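Local coordinates for Non-heme chloroperoxidase CPO-A1 (Streptomyces aureofaciens, PDB 1A8Q), which brominates organic substrates as a cofactor-free haloperoxidase and may be the chlorinating enzyme of 7-chlorotetracycline biosynthesis, at residues 7-12 with 61-66; 50-55 with 77-82; 71-76 with 100-105. One frame throughout, in Å; residues are numbered along the deposited sequence.

Contact 1 (7-12 with 61-66); sequences DGVEIF and TPVWDG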
# COMPACT_ATOMS: atom_id res chain seq x y z
N ASP A 7 4.95 -0.60 -21.93
CA ASP A 7 6.32 -0.15 -22.11
C ASP A 7 7.34 -1.29 -22.14
O ASP A 7 8.55 -0.99 -22.14
CB ASP A 7 6.79 0.69 -20.92
CG ASP A 7 5.97 1.95 -20.73
OD1 ASP A 7 5.70 2.62 -21.75
OD2 ASP A 7 5.63 2.22 -19.56
N GLY A 8 6.90 -2.53 -22.03
CA GLY A 8 7.83 -3.65 -22.09
C GLY A 8 8.38 -4.01 -20.71
O GLY A 8 9.29 -4.85 -20.62
N VAL A 9 7.79 -3.47 -19.66
CA VAL A 9 8.26 -3.76 -18.30
C VAL A 9 7.64 -5.07 -17.85
O VAL A 9 6.47 -5.29 -18.19
CB VAL A 9 7.91 -2.61 -17.36
CG1 VAL A 9 8.15 -2.93 -15.90
CG2 VAL A 9 8.83 -1.43 -17.73
N GLU A 10 8.36 -5.91 -17.12
CA GLU A 10 7.72 -7.16 -16.66
C GLU A 10 7.27 -7.00 -15.23
O GLU A 10 8.07 -6.78 -14.31
CB GLU A 10 8.75 -8.30 -16.78
CG GLU A 10 9.04 -8.62 -18.24
CD GLU A 10 10.00 -9.79 -18.40
OE1 GLU A 10 11.00 -9.84 -17.67
OE2 GLU A 10 9.69 -10.66 -19.23
N ILE A 11 5.95 -7.12 -15.00
CA ILE A 11 5.42 -6.99 -13.64
C ILE A 11 5.13 -8.40 -13.13
O ILE A 11 4.33 -9.12 -13.75
CB ILE A 11 4.13 -6.16 -13.67
CG1 ILE A 11 4.44 -4.68 -14.02
CG2 ILE A 11 3.38 -6.16 -12.32
CD1 ILE A 11 5.37 -3.97 -13.07
N PHE A 12 5.81 -8.76 -12.06
CA PHE A 12 5.61 -10.12 -11.51
C PHE A 12 4.36 -10.13 -10.65
O PHE A 12 4.16 -9.16 -9.91
CB PHE A 12 6.81 -10.48 -10.61
CG PHE A 12 6.70 -11.90 -10.05
CD1 PHE A 12 7.12 -12.97 -10.82
CD2 PHE A 12 6.21 -12.09 -8.79
CE1 PHE A 12 7.02 -14.26 -10.28
CE2 PHE A 12 6.09 -13.38 -8.27
CZ PHE A 12 6.50 -14.45 -9.03
N THR A 61 10.70 -6.07 -13.21
CA THR A 61 11.95 -5.50 -13.81
C THR A 61 12.56 -4.46 -12.92
O THR A 61 11.92 -3.52 -12.45
CB THR A 61 11.60 -4.90 -15.18
OG1 THR A 61 10.93 -5.83 -15.99
CG2 THR A 61 12.87 -4.45 -15.94
N PRO A 62 13.89 -4.48 -12.70
CA PRO A 62 14.60 -3.49 -11.93
C PRO A 62 14.82 -2.24 -12.79
O PRO A 62 15.91 -1.97 -13.30
CB PRO A 62 15.95 -4.16 -11.60
CG PRO A 62 16.14 -5.18 -12.67
CD PRO A 62 14.75 -5.64 -13.10
N VAL A 63 13.75 -1.47 -12.99
CA VAL A 63 13.77 -0.29 -13.85
C VAL A 63 14.44 0.90 -13.19
O VAL A 63 14.52 1.03 -11.97
CB VAL A 63 12.35 0.15 -14.29
CG1 VAL A 63 11.63 -0.93 -15.09
CG2 VAL A 63 11.50 0.54 -13.08
N TRP A 64 14.85 1.82 -14.10
CA TRP A 64 15.40 3.09 -13.64
C TRP A 64 14.26 4.13 -13.47
O TRP A 64 14.38 4.94 -12.55
CB TRP A 64 16.35 3.66 -14.74
CG TRP A 64 16.84 5.04 -14.40
CD1 TRP A 64 16.52 6.17 -15.10
CD2 TRP A 64 17.59 5.44 -13.27
NE1 TRP A 64 17.06 7.27 -14.47
CE2 TRP A 64 17.72 6.86 -13.34
CE3 TRP A 64 18.23 4.81 -12.20
CZ2 TRP A 64 18.42 7.59 -12.39
CZ3 TRP A 64 18.92 5.52 -11.25
CH2 TRP A 64 19.04 6.92 -11.38
N ASP A 65 13.34 4.09 -14.42
CA ASP A 65 12.44 5.25 -14.49
C ASP A 65 11.00 4.87 -14.17
O ASP A 65 10.69 3.70 -13.99
CB ASP A 65 12.42 5.77 -15.95
CG ASP A 65 12.59 4.66 -16.94
OD1 ASP A 65 11.83 3.67 -17.03
OD2 ASP A 65 13.61 4.75 -17.69
N GLY A 66 10.18 5.93 -14.15
CA GLY A 66 8.76 5.66 -13.94
C GLY A 66 8.36 5.47 -12.50
O GLY A 66 7.27 4.88 -12.26
O HOH W 1 12.43 -7.57 -17.35
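E10 and T61 grip each other twice, in a worked example of how a loop can dock on the start of a strand by lending it a side chain where a second strand would have offered a carbonyl. The amide of E10 donates to T61 OG1, with 2.8 Å between E10 N and that oxygen and an N-H...O angle of 158°. The return bond is purely backbone: T61 N reaches E10 O at 2.9 Å and arrives in the plane of that carbonyl. Both bonds can address one residue because T61 OG1 is folded back beside its own amide nitrogen (chi1 -53°).

A water closes a further link. It donates to E10 OE1 over 2.7 Å and also hydrogen-bonds T61 OG1, so the threonine oxygen meets both the strand amide and solvent. The two side chains cross at about a right angle, with E10 CB 3.4 Å from T61 OG1.

Beside these polar bonds lies a small apolar patch. V9 CG2 meets V63 CG1 at 3.9 Å, the two side chains crossing roughly perpendicularly, and V9 CG1 comes within 4.0 Å of T61 CB. Both valines also rest on R55. P62, the centre of an inverse gamma turn, bends the chain between T61 and V63, and T5 OG1 accepts from the amides of both D7 and V9.

The chemistry thus combines direct bonds to backbone atoms with a water-mediated one to the exposed carboxylate, consistent with a fastening at the protein surface, away from the catalytic triad.

Contact 2 (50-55 with 77-82); sequences IAHDRR and NDLLTD
Strand residues I50 to H52 face the helical turns of 77-82, and the closest backbone approach, H52 CA to L79 CA, is 8.6 Å, a spacing bridged by side chains alone. I50 and H52 direct their CB atoms to the helix while A51, between them, turns to the other side of the sheet, the ordinary alternation of a strand.

From the helix, L79 answers with one methyl. Its CG stands opposite the backbone N, and chi1 of 176° and chi2 of 72° together turn CD2 to the strand. That methyl touches H52 CB and H52 CG, each at 4.0 Å, and approaches the imidazole at a slant. Along the strand it also meets I50 CG2, more loosely, at 4.3 Å.

The histidine ring sits over its own backbone, CG lying between N and carbonyl carbon (chi1 56°), and carries its polar end past the leucine: NE2 hydrogen-bonds OE2 of E99, whose other oxygen pairs with R54. The buried ring is thereby tethered at one end and packed against a hydrocarbon at the other. Y13 of the adjoining strand touches both L79 and H52.

Within the helix, N77 O takes two donors. T81 N binds it at 2.9 Å, and T81 OG1 comes from the opposite face of the carbonyl at 2.8 Å, a hydroxyl folded back on its own helix.

The contact is one of those by which helix 69-82 covers the sheet; that helix lies in the crossover between parallel strands 48-52 and 88-93, which flank strand 21-25, as in the alpha/beta hydrolase fold.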
# COMPACT_ATOMS: atom_id res chain seq x y z
N ILE A 50 -4.94 -11.64 -5.99
CA ILE A 50 -3.84 -11.33 -6.88
C ILE A 50 -2.96 -10.28 -6.20
O ILE A 50 -3.45 -9.35 -5.59
CB ILE A 50 -4.37 -10.72 -8.21
CG1 ILE A 50 -5.02 -11.83 -9.05
CG2 ILE A 50 -3.29 -10.07 -9.06
CD1 ILE A 50 -6.09 -11.31 -9.99
N ALA A 51 -1.62 -10.45 -6.31
CA ALA A 51 -0.77 -9.41 -5.69
C ALA A 51 0.48 -9.25 -6.57
O ALA A 51 1.21 -10.20 -6.79
CB ALA A 51 -0.36 -9.72 -4.26
N HIS A 52 0.63 -8.03 -7.11
CA HIS A 52 1.72 -7.77 -8.03
C HIS A 52 2.85 -7.06 -7.30
O HIS A 52 2.67 -6.52 -6.21
CB HIS A 52 1.32 -6.87 -9.23
CG HIS A 52 0.74 -5.55 -8.82
ND1 HIS A 52 -0.36 -5.46 -8.01
CD2 HIS A 52 1.13 -4.27 -9.10
CE1 HIS A 52 -0.68 -4.19 -7.81
NE2 HIS A 52 0.20 -3.44 -8.47
N ASP A 53 4.04 -7.11 -7.89
CA ASP A 53 5.18 -6.39 -7.37
C ASP A 53 5.36 -5.12 -8.24
O ASP A 53 5.42 -5.22 -9.47
CB ASP A 53 6.47 -7.23 -7.58
CG ASP A 53 6.52 -8.47 -6.68
OD1 ASP A 53 5.71 -8.64 -5.75
OD2 ASP A 53 7.44 -9.29 -6.91
N ARG A 54 5.39 -3.99 -7.56
CA ARG A 54 5.52 -2.69 -8.28
C ARG A 54 6.83 -2.70 -9.08
O ARG A 54 7.79 -3.37 -8.71
CB ARG A 54 5.53 -1.58 -7.24
CG ARG A 54 5.63 -0.15 -7.80
CD ARG A 54 5.28 0.90 -6.72
NE ARG A 54 3.87 0.67 -6.35
CZ ARG A 54 3.48 0.27 -5.16
NH1 ARG A 54 4.25 0.06 -4.10
NH2 ARG A 54 2.15 0.05 -4.98
N ARG A 55 6.86 -1.98 -10.20
CA ARG A 55 8.11 -1.89 -11.00
C ARG A 55 9.25 -1.60 -10.06
O ARG A 55 9.20 -0.84 -9.11
CB ARG A 55 7.97 -0.79 -12.07
CG ARG A 55 7.79 0.58 -11.42
CD ARG A 55 7.20 1.56 -12.43
NE ARG A 55 8.06 1.85 -13.56
CZ ARG A 55 7.87 1.56 -14.84
NH1 ARG A 55 6.87 0.91 -15.38
NH2 ARG A 55 8.82 1.96 -15.70
N ASN A 77 -3.31 -0.69 -14.45
CA ASN A 77 -4.30 -0.81 -15.52
C ASN A 77 -3.94 -1.91 -16.51
O ASN A 77 -4.80 -2.67 -16.97
CB ASN A 77 -4.49 0.53 -16.25
CG ASN A 77 -5.48 0.41 -17.41
OD1 ASN A 77 -5.15 0.58 -18.58
ND2 ASN A 77 -6.69 0.07 -17.07
N ASP A 78 -2.65 -2.03 -16.85
CA ASP A 78 -2.23 -3.07 -17.80
C ASP A 78 -2.48 -4.46 -17.21
O ASP A 78 -2.91 -5.34 -17.96
CB ASP A 78 -0.75 -2.94 -18.19
CG ASP A 78 -0.48 -1.79 -19.14
OD1 ASP A 78 -1.43 -1.28 -19.79
OD2 ASP A 78 0.69 -1.39 -19.24
N LEU A 79 -2.27 -4.65 -15.92
CA LEU A 79 -2.48 -5.95 -15.29
C LEU A 79 -3.97 -6.30 -15.26
O LEU A 79 -4.36 -7.40 -15.63
CB LEU A 79 -1.93 -5.90 -13.85
CG LEU A 79 -2.15 -7.17 -13.01
CD1 LEU A 79 -1.26 -8.30 -13.47
CD2 LEU A 79 -1.89 -6.84 -11.54
N LEU A 80 -4.81 -5.33 -14.90
CA LEU A 80 -6.26 -5.59 -14.85
C LEU A 80 -6.82 -5.82 -16.24
O LEU A 80 -7.70 -6.67 -16.43
CB LEU A 80 -6.98 -4.40 -14.22
CG LEU A 80 -6.65 -4.07 -12.76
CD1 LEU A 80 -7.59 -2.96 -12.27
CD2 LEU A 80 -6.72 -5.24 -11.80
N THR A 81 -6.29 -5.13 -17.25
CA THR A 81 -6.74 -5.31 -18.62
C THR A 81 -6.27 -6.62 -19.23
O THR A 81 -7.05 -7.32 -19.90
CB THR A 81 -6.23 -4.13 -19.49
OG1 THR A 81 -6.79 -2.92 -18.92
CG2 THR A 81 -6.70 -4.31 -20.92
N ASP A 82 -5.00 -6.98 -19.01
CA ASP A 82 -4.45 -8.23 -19.54
C ASP A 82 -5.23 -9.43 -19.02
O ASP A 82 -5.46 -10.40 -19.75
CB ASP A 82 -2.99 -8.38 -19.10
CG ASP A 82 -2.27 -9.62 -19.58
OD1 ASP A 82 -2.49 -10.08 -20.72
OD2 ASP A 82 -1.39 -10.14 -18.86

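Contact 3 (71-76 with 100-105); sequences TFADDL and LARYVG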
# COMPACT_ATOMS: atom_id res chain seq x y z
N THR A 71 2.56 6.42 -13.59
CA THR A 71 3.09 5.17 -14.16
C THR A 71 2.63 3.97 -13.33
O THR A 71 2.26 2.97 -13.95
CB THR A 71 4.63 5.21 -14.13
OG1 THR A 71 5.05 6.32 -14.98
CG2 THR A 71 5.23 3.95 -14.70
N PHE A 72 2.69 4.06 -12.01
CA PHE A 72 2.21 2.91 -11.19
C PHE A 72 0.75 2.58 -11.51
O PHE A 72 0.39 1.41 -11.63
CB PHE A 72 2.29 3.23 -9.70
CG PHE A 72 3.69 3.53 -9.20
CD1 PHE A 72 4.80 2.95 -9.81
CD2 PHE A 72 3.86 4.41 -8.13
CE1 PHE A 72 6.08 3.28 -9.32
CE2 PHE A 72 5.12 4.70 -7.65
CZ PHE A 72 6.23 4.11 -8.25
N ALA A 73 -0.08 3.63 -11.64
CA ALA A 73 -1.50 3.37 -11.96
C ALA A 73 -1.69 2.76 -13.33
O ALA A 73 -2.57 1.93 -13.57
CB ALA A 73 -2.26 4.72 -11.88
N ASP A 74 -0.90 3.13 -14.35
CA ASP A 74 -1.03 2.61 -15.68
C ASP A 74 -0.52 1.16 -15.71
O ASP A 74 -1.00 0.35 -16.49
CB ASP A 74 -0.33 3.44 -16.76
CG ASP A 74 -0.96 4.81 -16.95
OD1 ASP A 74 -2.03 5.09 -16.43
OD2 ASP A 74 -0.32 5.66 -17.65
N ASP A 75 0.54 0.89 -14.92
CA ASP A 75 0.98 -0.51 -14.82
C ASP A 75 -0.13 -1.35 -14.20
O ASP A 75 -0.38 -2.44 -14.73
CB ASP A 75 2.24 -0.61 -13.95
CG ASP A 75 3.49 -0.05 -14.62
OD1 ASP A 75 3.52 0.28 -15.81
OD2 ASP A 75 4.51 0.02 -13.88
N LEU A 76 -0.82 -0.85 -13.19
CA LEU A 76 -1.96 -1.56 -12.60
C LEU A 76 -3.05 -1.74 -13.64
O LEU A 76 -3.61 -2.84 -13.82
CB LEU A 76 -2.43 -0.82 -11.34
CG LEU A 76 -3.72 -1.37 -10.68
CD1 LEU A 76 -3.41 -2.77 -10.15
CD2 LEU A 76 -4.19 -0.47 -9.56
N LEU A 100 -3.74 3.24 -5.97
CA LEU A 100 -5.19 2.95 -6.03
C LEU A 100 -5.94 4.26 -6.37
O LEU A 100 -6.66 4.25 -7.35
CB LEU A 100 -5.64 2.42 -4.68
CG LEU A 100 -7.00 1.69 -4.66
CD1 LEU A 100 -7.19 0.98 -3.30
CD2 LEU A 100 -8.13 2.69 -4.80
N ALA A 101 -5.61 5.30 -5.65
CA ALA A 101 -6.31 6.59 -5.92
C ALA A 101 -6.06 7.10 -7.31
O ALA A 101 -6.97 7.55 -8.04
CB ALA A 101 -5.84 7.57 -4.86
N ARG A 102 -4.81 7.07 -7.79
CA ARG A 102 -4.52 7.58 -9.12
C ARG A 102 -5.06 6.68 -10.19
O ARG A 102 -5.44 7.15 -11.26
CB ARG A 102 -2.99 7.87 -9.24
CG ARG A 102 -2.62 8.42 -10.62
CD ARG A 102 -3.23 9.80 -10.90
NE ARG A 102 -3.17 10.66 -9.75
CZ ARG A 102 -2.13 11.43 -9.44
NH1 ARG A 102 -1.06 11.42 -10.23
NH2 ARG A 102 -2.20 12.18 -8.34
N TYR A 103 -5.19 5.35 -9.97
CA TYR A 103 -5.89 4.48 -10.90
C TYR A 103 -7.37 4.92 -11.04
O TYR A 103 -7.81 5.01 -12.20
CB TYR A 103 -5.82 3.00 -10.39
CG TYR A 103 -6.62 2.10 -11.32
CD1 TYR A 103 -6.16 1.59 -12.52
CD2 TYR A 103 -7.92 1.81 -10.92
CE1 TYR A 103 -6.98 0.80 -13.32
CE2 TYR A 103 -8.75 1.03 -11.71
CZ TYR A 103 -8.27 0.54 -12.89
OH TYR A 103 -9.11 -0.23 -13.66
N VAL A 104 -8.02 5.22 -9.95
CA VAL A 104 -9.42 5.70 -10.07
C VAL A 104 -9.46 7.02 -10.85
O VAL A 104 -10.28 7.23 -11.77
CB VAL A 104 -10.05 5.82 -8.69
CG1 VAL A 104 -11.39 6.58 -8.70
CG2 VAL A 104 -10.31 4.40 -8.14
N GLY A 105 -8.53 7.90 -10.53
CA GLY A 105 -8.51 9.23 -11.17
C GLY A 105 -8.27 9.13 -12.66
O GLY A 105 -8.83 9.92 -13.43
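Van der Waals contact dominates the meeting of A73 with R102 and Y103, where two helices come close enough to illustrate what a small residue permits. The axes of 71-76 and 100-105 approach to 8.2 Å at a signed crossing angle of -73°, and A73 CA lies only 4.7 Å from Y103 CA. The alanine methyl rests directly on the facing backbone, its CB 3.6 Å from Y103 N, and also meets R102 CG at 3.9 Å.

A second apolar pair lies one turn further along. L76, with CG opposite its backbone N (chi1 174°), brings CD2 to 3.9 Å from Y103 CB, and that methyl approaches the start of the ring obliquely, the two side chains crossing at about a right angle. A73 O lies at the edge of the tyrosine ring, in its plane, 3.8 Å from Y103 CD1.

Charged groups bridge the same two helices just beyond these turns: R102 pairs with D70 as well as with D207, and D74 reaches R106 and H107.

Beyond the crossing, the Y103 side chain touches N77 and L80 of helix 69-82, L90 of strand 88-93 and L112 of strand 112-118. L100, pointing away from the other helix, packs on both of these strands, so helix 96-107, which follows S94 of the catalytic triad, lies against the central sheet with helix 69-82 across its flank.

How the contacts relate
From the N terminus, segment 7-12 waits for 61-66, and contact 1 closes a loop that contains strand 48-52. Contact 2 opens inside that loop at 50-55 and closes beyond it at 77-82, so the two cross. Contact 3 opens at 71-76, before contact 2 has closed, and crosses it in turn, whereas contacts 1 and 3 follow in series. Physical ties match this overlap: F12 O and D53 N probably hydrogen-bond between contacts 1 and 2, and R55 NH1 forms a salt bridge with D75 OD2, 2.9 Å apart. Together they join strands 10-16 and 48-52, helix 69-82, which contacts 2 and 3 share, and helix 96-107.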